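Local coordinates for protein homocysteine S-methyltransferase (Escherichia coli, PDB 5DMM) that transfers a methyl group from S-methylmethionine, or less efficiently from S-adenosylmethionine, to homocysteine, yielding methionine with the help of zinc, at residues 62-67 with 114-119. Sequence-based numbering, arbitrary orientation.
Sequences GAQCAI and GTLLVA
Ala66 turns both its N-H and its C=O toward the neighbouring strand, as one residue does in a parallel ladder, bonding to Leu117 and Ala119, which flank its partner Val118. Ala66 N donates to Leu117 O at 3.0 Å, approaching from well above the carbonyl plane, while Ala119 N reaches Ala66 O at 2.7 Å almost in line with the C=O bond (178°). One step earlier, Leu117 N donates to Gln64 O at 2.8 Å. Leu117 O is doubly engaged, since Tyr59 OH of helix 48-61 also bonds to it, and Cys65 CA adds a C-H...O contact. Amides directed away from this ladder find carboxylates instead: Ile67 N is hydrogen-bonded to Asp20 OD2 and Val118 N to Asp163 OD2.

Before the strands proper begin, a water spans the gap, its oxygen accepting from Gln64 NE2 and donating to Thr115 O, 2.8 Å from each. The same NE2 bonds to Gln14 OE1 and Gln64 OE1 takes the amide of Leu18, so both the oxygen and the nitrogen of the carboxamide are engaged. Side chains alternate across the sheet. A chi1 of -173° swings the sulfur of Cys65 opposite its own amide nitrogen, where Cys65 SG lies 3.7 Å from Ala119 CB and near Leu117 CB. Ala66 and Val118 point to the other face, where both touch Tyr59; Val118 also meets helix 85-109.

Ile67, on the face of Cys65, touches the bound homocysteine. Helices 75-78 and 85-109 lie between strands 65-67 and 117-122, a beta-alpha-beta crossover unit of the TIM barrel, with its substrate contact at a strand's C-terminal end.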
loop_
_atom_site.group_PDB
_atom_site.type_symbol
_atom_site.label_atom_id
_atom_site.label_comp_id
_atom_site.label_asym_id
_atom_site.label_seq_id
_atom_site.Cartn_x
_atom_site.Cartn_y
_atom_site.Cartn_z
ATOM N N GLY A 62 -9.926 2.016 -13.772
ATOM C CA GLY A 62 -9.450 3.381 -13.675
ATOM C C GLY A 62 -8.263 3.594 -12.757
ATOM O O GLY A 62 -7.758 4.715 -12.659
ATOM N N ALA A 63 -7.810 2.536 -12.079
ATOM C CA ALA A 63 -6.639 2.646 -11.210
ATOM C C ALA A 63 -5.426 3.098 -12.010
ATOM O O ALA A 63 -5.204 2.634 -13.120
ATOM C CB ALA A 63 -6.342 1.307 -10.515
ATOM N N GLN A 64 -4.632 4.000 -11.442
ATOM C CA GLN A 64 -3.402 4.413 -12.095
ATOM C C GLN A 64 -2.184 3.903 -11.335
ATOM O O GLN A 64 -1.045 4.131 -11.749
ATOM C CB GLN A 64 -3.365 5.937 -12.232
ATOM C CG GLN A 64 -4.547 6.438 -13.050
ATOM C CD GLN A 64 -4.879 7.886 -12.779
ATOM O OE1 GLN A 64 -5.548 8.208 -11.795
ATOM N NE2 GLN A 64 -4.424 8.768 -13.656
ATOM N N CYS A 65 -2.446 3.206 -10.232
ATOM C CA CYS A 65 -1.388 2.567 -9.450
ATOM C C CYS A 65 -1.860 1.223 -8.909
ATOM O O CYS A 65 -2.874 1.155 -8.211
ATOM C CB CYS A 65 -0.944 3.472 -8.291
ATOM S SG CYS A 65 0.507 2.837 -7.387
ATOM N N ALA A 66 -1.130 0.156 -9.234
ATOM C CA ALA A 66 -1.383 -1.146 -8.640
ATOM C C ALA A 66 -0.539 -1.345 -7.388
ATOM O O ALA A 66 0.628 -0.956 -7.355
ATOM C CB ALA A 66 -1.088 -2.270 -9.651
ATOM N N ILE A 67 -1.117 -1.956 -6.362
ATOM C CA ILE A 67 -0.338 -2.295 -5.168
ATOM C C ILE A 67 -0.096 -3.801 -5.165
ATOM O O ILE A 67 -1.041 -4.569 -5.229
ATOM C CB ILE A 67 -1.045 -1.863 -3.875
ATOM C CG1 ILE A 67 -1.275 -0.348 -3.906
ATOM C CG2 ILE A 67 -0.214 -2.266 -2.649
ATOM C CD1 ILE A 67 -2.083 0.214 -2.731
ATOM N N GLY A 114 -2.364 6.937 -20.108
ATOM C CA GLY A 114 -1.507 7.822 -19.339
ATOM C C GLY A 114 -0.508 7.023 -18.529
ATOM O O GLY A 114 -0.399 5.809 -18.684
ATOM N N THR A 115 0.232 7.696 -17.660
ATOM C CA THR A 115 1.219 7.007 -16.841
ATOM C C THR A 115 0.552 6.081 -15.833
ATOM O O THR A 115 -0.397 6.474 -15.163
ATOM C CB THR A 115 2.118 8.006 -16.095
ATOM O OG1 THR A 115 2.753 8.864 -17.050
ATOM C CG2 THR A 115 3.185 7.269 -15.286
ATOM N N LEU A 116 1.040 4.845 -15.753
ATOM C CA LEU A 116 0.544 3.875 -14.778
ATOM C C LEU A 116 1.706 3.428 -13.882
ATOM O O LEU A 116 2.829 3.222 -14.355
ATOM C CB LEU A 116 -0.095 2.661 -15.469
ATOM C CG LEU A 116 -1.270 2.901 -16.419
ATOM C CD1 LEU A 116 -1.794 1.581 -16.954
ATOM C CD2 LEU A 116 -2.395 3.677 -15.732
ATOM N N LEU A 117 1.433 3.280 -12.591
ATOM C CA LEU A 117 2.467 2.949 -11.624
ATOM C C LEU A 117 2.266 1.562 -11.008
ATOM O O LEU A 117 1.157 0.997 -11.043
ATOM C CB LEU A 117 2.507 4.001 -10.520
ATOM C CG LEU A 117 2.808 5.433 -10.977
ATOM C CD1 LEU A 117 2.690 6.394 -9.813
ATOM C CD2 LEU A 117 4.187 5.504 -11.618
ATOM N N VAL A 118 3.354 1.017 -10.467
ATOM C CA VAL A 118 3.302 -0.181 -9.637
ATOM C C VAL A 118 3.936 0.139 -8.277
ATOM O O VAL A 118 5.098 0.551 -8.202
ATOM C CB VAL A 118 4.037 -1.372 -10.289
ATOM C CG1 VAL A 118 4.056 -2.588 -9.347
ATOM C CG2 VAL A 118 3.406 -1.738 -11.625
ATOM N N ALA A 119 3.177 -0.029 -7.204
ATOM C CA ALA A 119 3.713 0.225 -5.877
ATOM C C ALA A 119 3.926 -1.090 -5.157
ATOM O O ALA A 119 3.011 -1.908 -5.093
ATOM C CB ALA A 119 2.783 1.123 -5.086
HETATM O O HOH W 1 -2.839 7.781 -15.793
#